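PDB 3WAJ: transmembrane oligosaccharyl transferase from Archaeoglobus fulgidus, which belongs to the STT3 family of membrane-embedded oligosaccharyl transferases, joining a helical transmembrane part of the GT-C clan to a soluble C-terminal part. Local coordinates for residues A[692-697]-A[856-861]; A[778-783]-A[851-856]; A[824-829]-A[834-839]. All coordinates share one frame; numbering follows the deposited sequence.

Interaction 1: residues A[692-697]-A[856-861]; sequences HYRMIY and SQVQNG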
loop_
_atom_site.group_PDB
_atom_site.type_symbol
_atom_site.label_atom_id
_atom_site.label_comp_id
_atom_site.label_asym_id
_atom_site.label_seq_id
_atom_site.Cartn_x
_atom_site.Cartn_y
_atom_site.Cartn_z
ATOM N N HIS A 692 -26.686 -11.599 -14.333
ATOM C CA HIS A 692 -25.470 -11.688 -15.130
ATOM C C HIS A 692 -24.244 -12.087 -14.319
ATOM O O HIS A 692 -23.115 -11.926 -14.780
ATOM C CB HIS A 692 -25.206 -10.342 -15.810
ATOM C CG HIS A 692 -26.322 -9.896 -16.702
ATOM N ND1 HIS A 692 -26.584 -10.495 -17.918
ATOM C CD2 HIS A 692 -27.258 -8.930 -16.547
ATOM C CE1 HIS A 692 -27.628 -9.907 -18.477
ATOM N NE2 HIS A 692 -28.056 -8.957 -17.664
ATOM N N TYR A 693 -24.457 -12.596 -13.109
ATOM C CA TYR A 693 -23.340 -13.006 -12.254
ATOM C C TYR A 693 -23.666 -14.329 -11.594
ATOM O O TYR A 693 -24.808 -14.550 -11.202
ATOM C CB TYR A 693 -23.055 -11.935 -11.186
ATOM C CG TYR A 693 -22.691 -10.624 -11.808
ATOM C CD1 TYR A 693 -21.372 -10.266 -11.965
ATOM C CD2 TYR A 693 -23.667 -9.767 -12.290
ATOM C CE1 TYR A 693 -21.025 -9.074 -12.574
ATOM C CE2 TYR A 693 -23.328 -8.568 -12.918
ATOM C CZ TYR A 693 -22.010 -8.231 -13.047
ATOM O OH TYR A 693 -21.667 -7.050 -13.655
ATOM N N ARG A 694 -22.674 -15.210 -11.479
ATOM C CA ARG A 694 -22.845 -16.496 -10.780
ATOM C C ARG A 694 -21.613 -16.695 -9.919
ATOM O O ARG A 694 -20.522 -16.237 -10.283
ATOM C CB ARG A 694 -22.998 -17.665 -11.779
ATOM C CG ARG A 694 -21.905 -17.740 -12.862
ATOM C CD ARG A 694 -22.050 -18.988 -13.696
ATOM N NE ARG A 694 -21.028 -19.133 -14.735
ATOM C CZ ARG A 694 -21.023 -20.101 -15.653
ATOM N NH1 ARG A 694 -21.988 -21.006 -15.669
ATOM N NH2 ARG A 694 -20.062 -20.159 -16.555
ATOM N N MET A 695 -21.765 -17.344 -8.773
ATOM C CA MET A 695 -20.596 -17.663 -7.970
ATOM C C MET A 695 -19.902 -18.858 -8.620
ATOM O O MET A 695 -20.567 -19.762 -9.131
ATOM C CB MET A 695 -21.013 -17.974 -6.537
ATOM C CG MET A 695 -19.888 -18.421 -5.608
ATOM S SD MET A 695 -20.418 -18.264 -3.902
ATOM C CE MET A 695 -19.452 -19.553 -3.243
ATOM N N ILE A 696 -18.573 -18.860 -8.631
ATOM C CA ILE A 696 -17.855 -19.998 -9.203
ATOM C C ILE A 696 -16.920 -20.668 -8.211
ATOM O O ILE A 696 -16.502 -21.815 -8.420
ATOM C CB ILE A 696 -17.082 -19.622 -10.472
ATOM C CG1 ILE A 696 -16.052 -18.537 -10.173
ATOM C CG2 ILE A 696 -18.035 -19.177 -11.559
ATOM C CD1 ILE A 696 -15.259 -18.106 -11.403
ATOM N N TYR A 697 -16.602 -19.943 -7.137
ATOM C CA TYR A 697 -15.661 -20.396 -6.106
ATOM C C TYR A 697 -15.770 -19.531 -4.847
ATOM O O TYR A 697 -15.955 -18.314 -4.944
ATOM C CB TYR A 697 -14.226 -20.320 -6.660
ATOM C CG TYR A 697 -13.106 -20.637 -5.677
ATOM C CD1 TYR A 697 -12.634 -19.676 -4.777
ATOM C CD2 TYR A 697 -12.473 -21.880 -5.690
ATOM C CE1 TYR A 697 -11.582 -19.962 -3.894
ATOM C CE2 TYR A 697 -11.430 -22.169 -4.815
ATOM C CZ TYR A 697 -10.991 -21.208 -3.922
ATOM O OH TYR A 697 -9.964 -21.494 -3.059
ATOM N N SER A 856 -23.702 -23.504 -22.649
ATOM C CA SER A 856 -23.643 -22.767 -23.911
ATOM C C SER A 856 -24.787 -21.760 -23.987
ATOM O O SER A 856 -24.615 -20.648 -24.501
ATOM C CB SER A 856 -23.668 -23.716 -25.111
ATOM O OG SER A 856 -24.943 -24.304 -25.268
ATOM N N GLN A 857 -25.949 -22.147 -23.461
ATOM C CA GLN A 857 -27.100 -21.250 -23.406
ATOM C C GLN A 857 -26.790 -20.030 -22.541
ATOM O O GLN A 857 -27.148 -18.905 -22.880
ATOM C CB GLN A 857 -28.319 -21.996 -22.862
ATOM C CG GLN A 857 -28.567 -23.341 -23.549
ATOM C CD GLN A 857 -29.885 -23.984 -23.151
ATOM O OE1 GLN A 857 -30.017 -24.543 -22.059
ATOM N NE2 GLN A 857 -30.869 -23.913 -24.044
ATOM N N VAL A 858 -26.105 -20.269 -21.426
ATOM C CA VAL A 858 -25.661 -19.204 -20.532
ATOM C C VAL A 858 -24.549 -18.345 -21.145
ATOM O O VAL A 858 -24.586 -17.110 -21.054
ATOM C CB VAL A 858 -25.203 -19.776 -19.163
ATOM C CG1 VAL A 858 -24.322 -18.784 -18.408
ATOM C CG2 VAL A 858 -26.396 -20.154 -18.319
ATOM N N GLN A 859 -23.565 -18.991 -21.771
ATOM C CA GLN A 859 -22.426 -18.265 -22.341
ATOM C C GLN A 859 -22.778 -17.409 -23.569
ATOM O O GLN A 859 -22.157 -16.373 -23.806
ATOM C CB GLN A 859 -21.272 -19.217 -22.674
ATOM C CG GLN A 859 -20.472 -19.709 -21.460
ATOM C CD GLN A 859 -19.612 -18.622 -20.809
ATOM O OE1 GLN A 859 -19.503 -17.496 -21.317
ATOM N NE2 GLN A 859 -18.994 -18.960 -19.676
ATOM N N ASN A 860 -23.776 -17.836 -24.334
ATOM C CA ASN A 860 -24.146 -17.142 -25.567
ATOM C C ASN A 860 -25.438 -16.330 -25.453
ATOM O O ASN A 860 -25.805 -15.596 -26.370
ATOM C CB ASN A 860 -24.249 -18.138 -26.730
ATOM C CG ASN A 860 -22.988 -18.948 -26.913
ATOM O OD1 ASN A 860 -21.876 -18.443 -26.731
ATOM N ND2 ASN A 860 -23.149 -20.218 -27.267
ATOM N N GLY A 861 -26.128 -16.473 -24.330
ATOM C CA GLY A 861 -27.325 -15.697 -24.092
ATOM C C GLY A 861 -28.487 -16.182 -24.923
ATOM O O GLY A 861 -29.367 -15.397 -25.280
#

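Interaction 2: residues A[778-783]-A[851-856]; sequences KGAVVT and ITIYES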
loop_
_atom_site.group_PDB
_atom_site.type_symbol
_atom_site.label_atom_id
_atom_site.label_comp_id
_atom_site.label_asym_id
_atom_site.label_seq_id
_atom_site.Cartn_x
_atom_site.Cartn_y
_atom_site.Cartn_z
ATOM N N LYS A 778 -23.453 -13.597 -19.819
ATOM C CA LYS A 778 -24.610 -13.085 -20.561
ATOM C C LYS A 778 -25.912 -13.527 -19.900
ATOM O O LYS A 778 -26.748 -12.694 -19.553
ATOM C CB LYS A 778 -24.589 -13.550 -22.019
ATOM C CG LYS A 778 -24.014 -12.534 -22.996
ATOM C CD LYS A 778 -23.636 -13.184 -24.326
ATOM C CE LYS A 778 -23.062 -12.162 -25.288
ATOM N NZ LYS A 778 -22.162 -11.203 -24.578
ATOM N N GLY A 779 -26.065 -14.839 -19.725
ATOM C CA GLY A 779 -27.228 -15.414 -19.066
ATOM C C GLY A 779 -28.227 -15.973 -20.068
ATOM O O GLY A 779 -28.493 -15.342 -21.097
ATOM N N ALA A 780 -28.780 -17.151 -19.772
ATOM C CA ALA A 780 -29.799 -17.769 -20.625
ATOM C C ALA A 780 -31.123 -17.033 -20.494
ATOM O O ALA A 780 -31.646 -16.881 -19.387
ATOM C CB ALA A 780 -29.988 -19.233 -20.271
ATOM N N VAL A 781 -31.675 -16.585 -21.617
ATOM C CA VAL A 781 -32.948 -15.879 -21.574
ATOM C C VAL A 781 -34.107 -16.876 -21.582
ATOM O O VAL A 781 -34.340 -17.562 -22.572
ATOM C CB VAL A 781 -33.072 -14.855 -22.716
ATOM C CG1 VAL A 781 -34.393 -14.088 -22.610
ATOM C CG2 VAL A 781 -31.897 -13.894 -22.681
ATOM N N VAL A 782 -34.812 -16.973 -20.459
ATOM C CA VAL A 782 -36.025 -17.787 -20.384
ATOM C C VAL A 782 -37.243 -16.867 -20.447
ATOM O O VAL A 782 -37.355 -15.904 -19.676
ATOM C CB VAL A 782 -36.070 -18.670 -19.117
ATOM C CG1 VAL A 782 -37.387 -19.430 -19.044
ATOM C CG2 VAL A 782 -34.909 -19.644 -19.116
ATOM N N THR A 783 -38.149 -17.163 -21.376
ATOM C CA THR A 783 -39.302 -16.305 -21.613
ATOM C C THR A 783 -40.490 -17.122 -22.100
ATOM O O THR A 783 -40.348 -18.288 -22.486
ATOM C CB THR A 783 -38.979 -15.227 -22.653
ATOM O OG1 THR A 783 -40.001 -14.225 -22.650
ATOM C CG2 THR A 783 -38.873 -15.847 -24.035
ATOM N N ILE A 851 -36.737 -26.305 -15.078
ATOM C CA ILE A 851 -35.792 -26.117 -16.181
ATOM C C ILE A 851 -34.384 -26.544 -15.796
ATOM O O ILE A 851 -33.920 -26.279 -14.677
ATOM C CB ILE A 851 -35.632 -24.628 -16.566
ATOM C CG1 ILE A 851 -36.850 -23.802 -16.172
ATOM C CG2 ILE A 851 -35.278 -24.461 -18.045
ATOM C CD1 ILE A 851 -36.643 -22.320 -16.415
ATOM N N THR A 852 -33.685 -27.163 -16.738
ATOM C CA THR A 852 -32.243 -27.294 -16.613
ATOM C C THR A 852 -31.614 -26.478 -17.745
ATOM O O THR A 852 -32.114 -26.483 -18.877
ATOM C CB THR A 852 -31.775 -28.765 -16.607
ATOM O OG1 THR A 852 -31.142 -29.087 -17.852
ATOM C CG2 THR A 852 -32.959 -29.696 -16.351
ATOM N N ILE A 853 -30.548 -25.747 -17.418
ATOM C CA ILE A 853 -29.887 -24.854 -18.367
ATOM C C ILE A 853 -28.490 -25.384 -18.664
ATOM O O ILE A 853 -27.823 -25.911 -17.770
ATOM C CB ILE A 853 -29.764 -23.425 -17.785
ATOM C CG1 ILE A 853 -31.146 -22.848 -17.468
ATOM C CG2 ILE A 853 -29.028 -22.497 -18.743
ATOM C CD1 ILE A 853 -31.976 -22.571 -18.706
ATOM N N TYR A 854 -28.037 -25.237 -19.907
ATOM C CA TYR A 854 -26.688 -25.673 -20.266
ATOM C C TYR A 854 -25.719 -24.499 -20.461
ATOM O O TYR A 854 -26.131 -23.366 -20.775
ATOM C CB TYR A 854 -26.722 -26.652 -21.461
ATOM C CG TYR A 854 -27.539 -27.875 -21.123
ATOM C CD1 TYR A 854 -26.978 -28.931 -20.408
ATOM C CD2 TYR A 854 -28.886 -27.954 -21.459
ATOM C CE1 TYR A 854 -27.728 -30.049 -20.063
ATOM C CE2 TYR A 854 -29.648 -29.070 -21.116
ATOM C CZ TYR A 854 -29.062 -30.114 -20.418
ATOM O OH TYR A 854 -29.802 -31.225 -20.072
ATOM N N GLU A 855 -24.437 -24.787 -20.243
ATOM C CA GLU A 855 -23.384 -23.784 -20.245
ATOM C C GLU A 855 -23.393 -22.907 -21.499
ATOM O O GLU A 855 -23.152 -21.698 -21.419
ATOM C CB GLU A 855 -22.020 -24.468 -20.028
ATOM C CG GLU A 855 -20.805 -23.557 -20.121
ATOM C CD GLU A 855 -20.665 -22.631 -18.920
ATOM O OE1 GLU A 855 -21.577 -22.627 -18.055
ATOM O OE2 GLU A 855 -19.632 -21.916 -18.840
ATOM N N SER A 856 -23.702 -23.504 -22.649
ATOM C CA SER A 856 -23.643 -22.767 -23.911
ATOM C C SER A 856 -24.787 -21.760 -23.987
ATOM O O SER A 856 -24.615 -20.648 -24.501
ATOM C CB SER A 856 -23.668 -23.716 -25.111
ATOM O OG SER A 856 -24.943 -24.304 -25.268
#

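Interaction 3: residues A[824-829]-A[834-839]; sequences LPYSHN and VKPITP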
loop_
_atom_site.group_PDB
_atom_site.type_symbol
_atom_site.label_atom_id
_atom_site.label_comp_id
_atom_site.label_asym_id
_atom_site.label_seq_id
_atom_site.Cartn_x
_atom_site.Cartn_y
_atom_site.Cartn_z
ATOM N N LEU A 824 -31.054 -16.180 -16.495
ATOM C CA LEU A 824 -30.471 -17.061 -15.481
ATOM C C LEU A 824 -28.973 -17.269 -15.747
ATOM O O LEU A 824 -28.572 -17.530 -16.883
ATOM C CB LEU A 824 -31.201 -18.409 -15.471
ATOM C CG LEU A 824 -32.733 -18.353 -15.436
ATOM C CD1 LEU A 824 -33.365 -19.746 -15.452
ATOM C CD2 LEU A 824 -33.211 -17.582 -14.223
ATOM N N PRO A 825 -28.134 -17.145 -14.702
ATOM C CA PRO A 825 -26.683 -17.256 -14.896
ATOM C C PRO A 825 -26.084 -18.617 -14.521
ATOM O O PRO A 825 -24.911 -18.845 -14.816
ATOM C CB PRO A 825 -26.139 -16.187 -13.944
ATOM C CG PRO A 825 -27.113 -16.217 -12.797
ATOM C CD PRO A 825 -28.464 -16.639 -13.357
ATOM N N TYR A 826 -26.838 -19.496 -13.867
ATOM C CA TYR A 826 -26.265 -20.790 -13.488
ATOM C C TYR A 826 -26.607 -21.875 -14.509
ATOM O O TYR A 826 -27.744 -21.961 -14.978
ATOM C CB TYR A 826 -26.711 -21.211 -12.084
ATOM C CG TYR A 826 -26.043 -20.444 -10.961
ATOM C CD1 TYR A 826 -24.721 -20.709 -10.599
ATOM C CD2 TYR A 826 -26.736 -19.470 -10.248
ATOM C CE1 TYR A 826 -24.106 -20.015 -9.564
ATOM C CE2 TYR A 826 -26.128 -18.780 -9.209
ATOM C CZ TYR A 826 -24.823 -19.058 -8.876
ATOM O OH TYR A 826 -24.239 -18.364 -7.854
ATOM N N SER A 827 -25.620 -22.694 -14.858
ATOM C CA SER A 827 -25.857 -23.835 -15.749
ATOM C C SER A 827 -25.595 -25.131 -15.003
ATOM O O SER A 827 -24.998 -25.132 -13.920
ATOM C CB SER A 827 -24.974 -23.775 -16.993
ATOM O OG SER A 827 -23.612 -23.985 -16.666
ATOM N N HIS A 828 -26.032 -26.239 -15.585
ATOM C CA HIS A 828 -25.906 -27.520 -14.908
ATOM C C HIS A 828 -24.730 -28.368 -15.400
ATOM O O HIS A 828 -24.521 -29.481 -14.926
ATOM C CB HIS A 828 -27.246 -28.263 -14.921
ATOM C CG HIS A 828 -28.260 -27.650 -13.999
ATOM N ND1 HIS A 828 -29.058 -26.585 -14.366
ATOM C CD2 HIS A 828 -28.564 -27.920 -12.707
ATOM C CE1 HIS A 828 -29.828 -26.241 -13.346
ATOM N NE2 HIS A 828 -29.550 -27.037 -12.329
ATOM N N ASN A 829 -23.930 -27.815 -16.309
ATOM C CA ASN A 829 -22.760 -28.533 -16.801
ATOM C C ASN A 829 -21.472 -27.713 -16.825
ATOM O O ASN A 829 -20.517 -28.079 -17.511
ATOM C CB ASN A 829 -23.030 -29.132 -18.189
ATOM C CG ASN A 829 -23.482 -28.091 -19.204
ATOM O OD1 ASN A 829 -24.157 -27.120 -18.856
ATOM N ND2 ASN A 829 -23.108 -28.288 -20.468
ATOM N N VAL A 834 -18.523 -24.426 -7.731
ATOM C CA VAL A 834 -19.805 -23.962 -7.211
ATOM C C VAL A 834 -20.851 -24.307 -8.255
ATOM O O VAL A 834 -20.790 -23.807 -9.381
ATOM C CB VAL A 834 -19.818 -22.442 -6.955
ATOM C CG1 VAL A 834 -21.230 -21.968 -6.668
ATOM C CG2 VAL A 834 -18.880 -22.081 -5.806
ATOM N N LYS A 835 -21.796 -25.177 -7.904
ATOM C CA LYS A 835 -22.828 -25.590 -8.865
ATOM C C LYS A 835 -24.246 -25.626 -8.295
ATOM O O LYS A 835 -24.439 -25.758 -7.081
ATOM C CB LYS A 835 -22.480 -26.923 -9.578
ATOM C CG LYS A 835 -21.906 -28.028 -8.712
ATOM C CD LYS A 835 -20.467 -28.383 -9.137
ATOM C CE LYS A 835 -20.388 -28.925 -10.565
ATOM N NZ LYS A 835 -18.992 -28.958 -11.119
ATOM N N PRO A 836 -25.245 -25.469 -9.174
ATOM C CA PRO A 836 -26.612 -25.670 -8.686
ATOM C C PRO A 836 -26.841 -27.164 -8.450
ATOM O O PRO A 836 -26.308 -27.991 -9.198
ATOM C CB PRO A 836 -27.490 -25.141 -9.836
ATOM C CG PRO A 836 -26.602 -25.118 -11.062
ATOM C CD PRO A 836 -25.185 -24.978 -10.567
ATOM N N ILE A 837 -27.594 -27.508 -7.406
ATOM C CA ILE A 837 -27.898 -28.911 -7.120
ATOM C C ILE A 837 -29.367 -29.271 -7.344
ATOM O O ILE A 837 -29.765 -30.415 -7.137
ATOM C CB ILE A 837 -27.491 -29.338 -5.692
ATOM C CG1 ILE A 837 -28.220 -28.504 -4.634
ATOM C CG2 ILE A 837 -25.977 -29.284 -5.520
ATOM C CD1 ILE A 837 -27.846 -28.891 -3.200
ATOM N N THR A 838 -30.168 -28.286 -7.739
ATOM C CA THR A 838 -31.528 -28.531 -8.222
ATOM C C THR A 838 -31.659 -27.837 -9.567
ATOM O O THR A 838 -30.880 -26.943 -9.878
ATOM C CB THR A 838 -32.613 -27.957 -7.276
ATOM O OG1 THR A 838 -32.688 -26.534 -7.443
ATOM C CG2 THR A 838 -32.323 -28.304 -5.807
ATOM N N PRO A 839 -32.645 -28.249 -10.374
ATOM C CA PRO A 839 -32.977 -27.446 -11.558
ATOM C C PRO A 839 -33.646 -26.159 -11.101
ATOM O O PRO A 839 -33.975 -26.039 -9.916
ATOM C CB PRO A 839 -33.990 -28.324 -12.298
ATOM C CG PRO A 839 -34.537 -29.253 -11.251
ATOM C CD PRO A 839 -33.404 -29.513 -10.319
#

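Interaction 1: residues A[692-697]-A[856-861]
Val858 and Gln859, on successive positions of helix 855-860, meet one and the same side chain of strand 693-698, that of Arg694. Val858 comes first along the helix. Its methyl approaches the guanidinium obliquely, near the rim of the group; Val858 CG1 is 4.2 Å from Arg694 NH1. This is a light apolar touch on a flat charged group, and the firmer hold on Val858 is through its backbone, which is hydrogen-bonded to Gly779.

The arginine reaches this far because its chain is extended from CG to NE, after a first torsion (chi1 51°) that sets CG between the backbone N and the carbonyl carbon. The strand it leaves is an outermost strand of a five-stranded mixed sheet, paired with strand 771-776; two residues on, Ile696 and Tyr697 both face Ile773 in a classic beta bulge. The contact thus joins the edge of that sheet to a short helix of the C-terminal peripheral region.

Gln859 follows. Bent at chi2 (-70°), its chain carries the amide across the arginine at about a right angle, the amide and guanidinium planes standing 73° apart. Gln859 NE2 ends 3.5 Å from Arg694 NH2; both are donors, and no hydrogen bond joins them. Carboxylates mediate instead: Arg694 forms salt bridges to Glu775 and Glu855, and the same two glutamates accept hydrogen bonds from Gln859 NE2. With two carboxylates bonded to a buried arginine, the positive charge is probably well compensated, and the guanidinium would have little liberty to rotate.

Interaction 2: residues A[778-783]-A[851-856]
Ala780 and Ile853 make the nearest approach between these two segments, Ala780 CB lying 3.7 Å from Ile853 CG2. The CA atoms of Ala780 and Ile853 are 7.4 Å apart. Two residues further along the strand, Val782 meets two isoleucines at once. Val782 CG1 and the CD1 of Ile851 reach toward each other tip to tip at 4.0 Å, whereas Val782 CG2 passes Ile853 CD1 obliquely at 4.2 Å. The valine can serve both because CG1 is anti to its backbone N (chi1 176°) and CG2 anti to its carbonyl carbon: CG1 faces Ile851 CD1, while CG2 is about equally far from the CD1 atoms of Ile851 and Ile853.

Behind this first shell stand two kinds of support. Residues 780-783 lie on the middle strand of a three-stranded mixed sheet, where Ala780 and Val782 pair through their backbones with Leu824 and Val822, and Val781 pairs on the other edge with Glu862 and Ile864. Residues 851-853 form no strand of their own; they run as an extended lead-in to helix 855-860, with Tyr854 at the N-cap position, and Ile851 and Ile853 also rest on Ile842 and Tyr840 of strand 835-844. The alternation of inward residues on both segments is what turns the four side chains toward one another. With no hydrogen bond between the segments, their direct association is wholly apolar, resting on the fit and burial of methyl groups.

Interaction 3: residues A[824-829]-A[834-839]
His828 and Pro836 cross obliquely, with the proline ring riding over one face of the imidazole. Pro836 CG is 3.9 Å from the centroid of the His828 ring and 18° off the ring normal, a CH-pi contact shifted toward the NE2-CD2 side. The edge of the same ring is used differently: His828 NE2 donates to Thr838 O at 2.8 Å with an N-H...O angle of 176°. The acceptor lies practically in the ring plane, although seen from the carbonyl the donor sits well above the peptide plane rather than on a lone pair. The CH-pi contact and the hydrogen bond therefore use the ring in nearly perpendicular directions. The torsion chi1 (-72°) turns CG anti to the carbonyl carbon, swinging the ring across to residues 834-839, and a weak hydrogen bond links His828 ND1 to Ile853 N.

Residues 824-829 run from the end of strand 819-824, an outer strand of the three-stranded sheet, into the connecting loop, and residues 834-839 lead into strand 835-844 of a four-stranded antiparallel sheet, so the contact lies across the loop that joins the two sheets. Pro836 takes the middle of it. Pro836 CG also lies 3.3 Å from Ser827 O and 4.0 Å from Tyr826 CB, while its CD meets the tyrosine ring obliquely; Pro836 also touches Ile799 of strand 792-800.

Other parts of the chain hold two neighbouring hydroxyls: Tyr826 OH is hydrogen-bonded to Met695 N, and Ser827 OG to Glu855. Thr838 OG1 bonds Pro839 O at 2.8 Å within its own segment and is also hydrogen-bonded to Thr798 N. Pro839 CA lies 3.5 Å from His828 NE2, beside the hydrogen-bonded nitrogen.

Overall arrangement
The three contacts cluster on one side of the chain, their centres 8 to 10 Å apart, and are nested along the sequence: interaction 3 falls inside the loop closed by interaction 2, which falls inside that of interaction 1. Interactions 1 and 2 share Ser856 and helix 855-860, and interactions 2 and 3 belong wholly to the peripheral region. Glu855 touches residues of both interactions 1 and 3, and its backbone N is hydrogen-bonded to Asn829 OD1. Interaction 1 joins the peripheral region to the five-stranded sheet through the edge strand 693-698.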